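Benzoylformate decarboxylase (Mycobacterium smegmatis, PDB 4Q9D) belongs to the thiamine diphosphate-dependent enzyme family, whose chains carry two cofactor-binding domains and a central Rossmann-like domain, and here holds a magnesium ion. Local coordinates at residues R343-D348 with W388-H393; S365-D370 with E512-L517. All coordinates share one frame; numbering follows the deposited sequence.

Contact 1: residues R343-D348 with W388-H393; sequences RQRHSD and WLPTTH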
loop_
_atom_site.group_PDB
_atom_site.type_symbol
_atom_site.label_atom_id
_atom_site.label_comp_id
_atom_site.label_asym_id
_atom_site.label_seq_id
_atom_site.Cartn_x
_atom_site.Cartn_y
_atom_site.Cartn_z
ATOM N N ARG B 343 38.479 29.301 6.940
ATOM C CA ARG B 343 37.681 29.020 8.125
ATOM C C ARG B 343 37.895 30.102 9.181
ATOM O O ARG B 343 39.031 30.430 9.553
ATOM C CB ARG B 343 38.047 27.654 8.709
ATOM C CG ARG B 343 37.614 26.500 7.845
ATOM C CD ARG B 343 38.327 25.207 8.226
ATOM N NE ARG B 343 37.846 24.078 7.422
ATOM C CZ ARG B 343 38.297 23.784 6.204
ATOM N NH1 ARG B 343 39.245 24.532 5.652
ATOM N NH2 ARG B 343 37.810 22.739 5.539
ATOM N N GLN B 344 36.796 30.658 9.662
ATOM C CA GLN B 344 36.882 31.636 10.720
ATOM C C GLN B 344 37.239 30.928 12.019
ATOM O O GLN B 344 36.364 30.641 12.829
ATOM C CB GLN B 344 35.559 32.392 10.833
ATOM C CG GLN B 344 35.199 33.162 9.557
ATOM C CD GLN B 344 36.238 34.229 9.192
ATOM O OE1 GLN B 344 36.548 35.104 10.004
ATOM N NE2 GLN B 344 36.782 34.153 7.971
ATOM N N ARG B 345 38.524 30.616 12.200
ATOM C CA ARG B 345 38.978 30.001 13.447
ATOM C C ARG B 345 39.375 31.087 14.448
ATOM O O ARG B 345 40.055 32.059 14.107
ATOM C CB ARG B 345 40.188 29.084 13.245
ATOM C CG ARG B 345 39.997 27.914 12.325
ATOM C CD ARG B 345 41.249 27.049 12.243
ATOM N NE ARG B 345 40.899 25.652 11.951
ATOM C CZ ARG B 345 41.289 24.950 10.880
ATOM N NH1 ARG B 345 42.088 25.496 9.959
ATOM N NH2 ARG B 345 40.880 23.681 10.734
ATOM N N HIS B 346 38.946 30.906 15.686
ATOM C CA HIS B 346 39.503 31.623 16.812
ATOM C C HIS B 346 39.390 30.668 17.996
ATOM O O HIS B 346 38.444 29.886 18.084
ATOM C CB HIS B 346 38.737 32.921 17.062
ATOM C CG HIS B 346 37.426 32.720 17.756
ATOM N ND1 HIS B 346 37.301 32.746 19.130
ATOM C CD2 HIS B 346 36.185 32.478 17.267
ATOM C CE1 HIS B 346 36.035 32.540 19.459
ATOM N NE2 HIS B 346 35.339 32.375 18.347
ATOM N N SER B 347 40.358 30.719 18.900
ATOM C CA SER B 347 40.455 29.729 19.956
ATOM C C SER B 347 39.769 30.131 21.255
ATOM O O SER B 347 39.902 31.266 21.700
ATOM C CB SER B 347 41.917 29.433 20.252
ATOM O OG SER B 347 41.975 28.595 21.373
ATOM N N ASP B 348 39.038 29.197 21.860
ATOM C CA ASP B 348 38.487 29.398 23.205
ATOM C C ASP B 348 39.173 28.473 24.208
ATOM O O ASP B 348 38.616 28.150 25.252
ATOM C CB ASP B 348 36.990 29.127 23.222
ATOM C CG ASP B 348 36.197 30.210 22.535
ATOM O OD1 ASP B 348 36.585 31.389 22.671
ATOM O OD2 ASP B 348 35.184 29.883 21.868
ATOM N N TRP B 388 36.908 22.944 12.723
ATOM C CA TRP B 388 38.021 22.272 13.389
ATOM C C TRP B 388 38.312 20.834 12.958
ATOM O O TRP B 388 39.410 20.339 13.204
ATOM C CB TRP B 388 37.798 22.301 14.902
ATOM C CG TRP B 388 37.890 23.699 15.483
ATOM C CD1 TRP B 388 36.865 24.458 15.989
ATOM C CD2 TRP B 388 39.081 24.491 15.618
ATOM N NE1 TRP B 388 37.353 25.680 16.431
ATOM C CE2 TRP B 388 38.709 25.721 16.210
ATOM C CE3 TRP B 388 40.429 24.282 15.286
ATOM C CZ2 TRP B 388 39.637 26.737 16.485
ATOM C CZ3 TRP B 388 41.353 25.294 15.561
ATOM C CH2 TRP B 388 40.945 26.504 16.155
ATOM N N LEU B 389 37.350 20.137 12.349
ATOM C CA LEU B 389 37.608 18.730 12.015
ATOM C C LEU B 389 37.374 18.440 10.546
ATOM O O LEU B 389 36.454 17.682 10.200
ATOM C CB LEU B 389 36.743 17.787 12.856
ATOM C CG LEU B 389 36.800 17.876 14.375
ATOM C CD1 LEU B 389 35.902 16.772 14.988
ATOM C CD2 LEU B 389 38.230 17.719 14.880
ATOM N N PRO B 390 38.211 19.027 9.671
ATOM C CA PRO B 390 38.017 18.745 8.243
ATOM C C PRO B 390 38.238 17.265 7.975
ATOM O O PRO B 390 39.086 16.621 8.609
ATOM C CB PRO B 390 39.115 19.564 7.550
ATOM C CG PRO B 390 40.164 19.832 8.649
ATOM C CD PRO B 390 39.348 19.940 9.922
ATOM N N THR B 391 37.464 16.730 7.038
ATOM C CA THR B 391 37.633 15.339 6.649
ATOM C C THR B 391 38.688 15.275 5.557
ATOM O O THR B 391 38.542 15.919 4.510
ATOM C CB THR B 391 36.320 14.797 6.081
ATOM O OG1 THR B 391 35.308 14.939 7.077
ATOM C CG2 THR B 391 36.454 13.330 5.685
ATOM N N THR B 392 39.731 14.476 5.785
ATOM C CA THR B 392 40.858 14.452 4.863
ATOM C C THR B 392 41.124 13.040 4.343
ATOM O O THR B 392 42.008 12.855 3.546
ATOM C CB THR B 392 42.142 15.018 5.547
ATOM O OG1 THR B 392 42.416 14.264 6.725
ATOM C CG2 THR B 392 41.933 16.477 5.953
ATOM N N HIS B 393 40.349 12.049 4.792
ATOM C CA HIS B 393 40.477 10.689 4.278
ATOM C C HIS B 393 39.130 10.139 3.791
ATOM O O HIS B 393 38.067 10.535 4.289
ATOM C CB HIS B 393 41.046 9.765 5.357
ATOM C CG HIS B 393 42.449 10.091 5.767
ATOM N ND1 HIS B 393 42.803 11.301 6.329
ATOM C CD2 HIS B 393 43.585 9.359 5.712
ATOM C CE1 HIS B 393 44.097 11.301 6.592
ATOM N NE2 HIS B 393 44.595 10.134 6.229
#

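Contact 2: residues S365-D370 with E512-L517; sequences SNVKPD and ELKTAL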
loop_
_atom_site.group_PDB
_atom_site.type_symbol
_atom_site.label_atom_id
_atom_site.label_comp_id
_atom_site.label_asym_id
_atom_site.label_seq_id
_atom_site.Cartn_x
_atom_site.Cartn_y
_atom_site.Cartn_z
ATOM N N SER B 365 40.316 18.430 17.757
ATOM C CA SER B 365 41.248 18.470 16.623
ATOM C C SER B 365 42.704 18.352 17.080
ATOM O O SER B 365 43.544 17.788 16.371
ATOM C CB SER B 365 41.071 19.737 15.794
ATOM O OG SER B 365 41.479 20.858 16.545
ATOM N N ASN B 366 43.010 18.853 18.270
ATOM C CA ASN B 366 44.385 18.689 18.777
ATOM C C ASN B 366 44.753 17.247 19.080
ATOM O O ASN B 366 45.926 16.874 18.978
ATOM C CB ASN B 366 44.608 19.523 20.038
ATOM C CG ASN B 366 44.534 21.006 19.769
ATOM O OD1 ASN B 366 44.779 21.461 18.651
ATOM N ND2 ASN B 366 44.170 21.769 20.790
ATOM N N VAL B 367 43.771 16.437 19.490
ATOM C CA VAL B 367 44.089 15.049 19.888
ATOM C C VAL B 367 43.590 13.953 18.928
ATOM O O VAL B 367 44.013 12.804 19.016
ATOM C CB VAL B 367 43.612 14.730 21.330
ATOM C CG1 VAL B 367 44.097 15.806 22.298
ATOM C CG2 VAL B 367 42.119 14.669 21.380
ATOM N N LYS B 368 42.673 14.290 18.030
ATOM C CA LYS B 368 42.151 13.274 17.120
ATOM C C LYS B 368 43.237 12.615 16.260
ATOM O O LYS B 368 43.983 13.296 15.546
ATOM C CB LYS B 368 41.053 13.868 16.223
ATOM C CG LYS B 368 40.554 12.898 15.193
ATOM C CD LYS B 368 39.389 13.488 14.427
ATOM C CE LYS B 368 39.878 14.493 13.411
ATOM N NZ LYS B 368 40.547 13.759 12.307
ATOM N N PRO B 369 43.343 11.278 16.315
ATOM C CA PRO B 369 44.287 10.632 15.397
ATOM C C PRO B 369 43.908 10.970 13.958
ATOM O O PRO B 369 42.727 11.128 13.612
ATOM C CB PRO B 369 44.086 9.133 15.669
ATOM C CG PRO B 369 43.554 9.071 17.021
ATOM C CD PRO B 369 42.696 10.312 17.205
ATOM N N ASP B 370 44.927 11.080 13.118
ATOM C CA ASP B 370 44.746 11.465 11.740
ATOM C C ASP B 370 43.832 10.483 10.954
ATOM O O ASP B 370 43.078 10.903 10.080
ATOM C CB ASP B 370 46.126 11.650 11.086
ATOM C CG ASP B 370 46.035 12.143 9.647
ATOM O OD1 ASP B 370 46.412 11.367 8.733
ATOM O OD2 ASP B 370 45.578 13.298 9.430
ATOM N N GLU B 512 41.322 13.400 29.283
ATOM C CA GLU B 512 40.402 12.250 29.231
ATOM C C GLU B 512 40.338 11.678 27.810
ATOM O O GLU B 512 40.199 10.463 27.623
ATOM C CB GLU B 512 39.017 12.667 29.726
ATOM C CG GLU B 512 38.991 13.006 31.215
ATOM C CD GLU B 512 39.225 11.782 32.106
ATOM O OE1 GLU B 512 39.229 10.643 31.594
ATOM O OE2 GLU B 512 39.378 11.963 33.331
ATOM N N LEU B 513 40.458 12.563 26.817
ATOM C CA LEU B 513 40.496 12.161 25.416
ATOM C C LEU B 513 41.697 11.271 25.139
ATOM O O LEU B 513 41.566 10.209 24.506
ATOM C CB LEU B 513 40.483 13.392 24.484
ATOM C CG LEU B 513 39.092 13.926 24.095
ATOM C CD1 LEU B 513 39.164 15.273 23.311
ATOM C CD2 LEU B 513 38.322 12.844 23.296
ATOM N N LYS B 514 42.867 11.689 25.630
ATOM C CA LYS B 514 44.076 10.889 25.464
ATOM C C LYS B 514 43.952 9.552 26.166
ATOM O O LYS B 514 44.369 8.530 25.642
ATOM C CB LYS B 514 45.302 11.622 25.998
ATOM C CG LYS B 514 45.697 12.863 25.181
ATOM C CD LYS B 514 46.893 13.610 25.838
ATOM C CE LYS B 514 47.282 14.851 25.016
ATOM N NZ LYS B 514 48.163 15.809 25.767
ATOM N N THR B 515 43.408 9.556 27.371
ATOM C CA THR B 515 43.182 8.297 28.066
ATOM C C THR B 515 42.193 7.408 27.287
ATOM O O THR B 515 42.395 6.194 27.177
ATOM C CB THR B 515 42.657 8.566 29.474
ATOM O OG1 THR B 515 43.655 9.280 30.198
ATOM C CG2 THR B 515 42.327 7.276 30.219
ATOM N N ALA B 516 41.134 8.006 26.734
ATOM C CA ALA B 516 40.119 7.213 26.020
ATOM C C ALA B 516 40.707 6.551 24.781
ATOM O O ALA B 516 40.362 5.407 24.437
ATOM C CB ALA B 516 38.917 8.081 25.642
ATOM N N LEU B 517 41.596 7.275 24.111
ATOM C CA LEU B 517 42.210 6.797 22.877
ATOM C C LEU B 517 43.101 5.589 23.109
ATOM O O LEU B 517 43.361 4.826 22.186
ATOM C CB LEU B 517 43.024 7.919 22.222
ATOM C CG LEU B 517 42.168 8.998 21.562
ATOM C CD1 LEU B 517 43.027 10.211 21.146
ATOM C CD2 LEU B 517 41.413 8.413 20.363
#

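Contact 1: residues R343-D348 with W388-H393
Arg-345 lies across the indole of Trp-388, its aliphatic stem over one face of the ring and its guanidinium carried on toward Pro-390. CD of Arg-345 makes a CH-pi contact, 4.1 Å from the centroid of the six-membered ring of Trp-388 and 26° off the ring normal. Farther along, NE of Arg-345 comes 3.6 Å from CE3 of Trp-388, with the guanidinium plane turned 45° from the indole. The extended run from CG to NE lets NH2 of Arg-345 reach CD of Pro-390 at 4.1 Å, a proline carbon at the guanidinium edge. The carbonyl O of His-346 meets the indole edge in its plane, 3.7 Å from CZ2 of Trp-388. Arg-343 also heads for the proline, its NH2 being 4.0 Å from CB of Pro-390, and CD of Arg-343 lies above the rim of one face of the Arg-345 guanidinium. The polar end of Arg-343 is held by backbone oxygens: NH2 bonds to O of Glu-244 and NE to O of Phe-386. Loop 343-348 thus lies against the end of helix 382-388 and the chain leading to strand 397-399, while Asn-358 of helix 357-367 accepts a hydrogen bond from Trp-388 NE1 and donates to His-346 O.

Contact 2: residues S365-D370 with E512-L517
Val-367 and Leu-513 make the first of two apolar contacts, their side chains crossing at about a right angle. CG2 of Val-367 meets both the near and far parts of the leucine, 3.6 Å from CD1 and 3.7 Å from CB of Leu-513. With chi1 at -50°, this methyl sits between the backbone N and the carbonyl carbon, while CG1 stands beside the N and passes 4.3 Å from CE of Lys-514. In the second, the Pro-369 ring and the Leu-517 methyls reach toward each other: CD of Pro-369 lies 3.9 Å from CD2 of Leu-517, and CG of the proline is almost as near. These pairs join the C-terminal end of helix 357-367, and the loop that follows it, to helix 506-518, two helices flanking the parallel sheet of the C-terminal thiamine diphosphate-binding domain; Leu-513 also rests on Leu-525 of strand 523-528. The backbone takes part through Val-367 O, 3.5 Å from the CD1 methyl of Leu-517, a packing approach between an oxygen and a carbon. As for charge, Lys-514 offers the valine its aliphatic chain, whereas its NZ forms a salt bridge with Glu-510 one helical turn earlier.

Both contacts lie near the surface, their centres about 15 Å apart, and helix 357-367 connects them: it supplies the end that packs in contact 2 and the asparagine that bonds to contact 1. Contact 1 joins a loop to the end of a helix and the chain that leaves it by arginine, indole and proline, with Arg-343, Trp-388 NE1 and His-346 O bonded to residues outside the pair. Contact 2 is chiefly aliphatic and includes a buried residue, Leu-513. The contacts also meet directly, since Leu-389 CD2 is 3.6 Å from Ser-365 CA and His-393 packs against Asp-370. Their segments alternate along the chain.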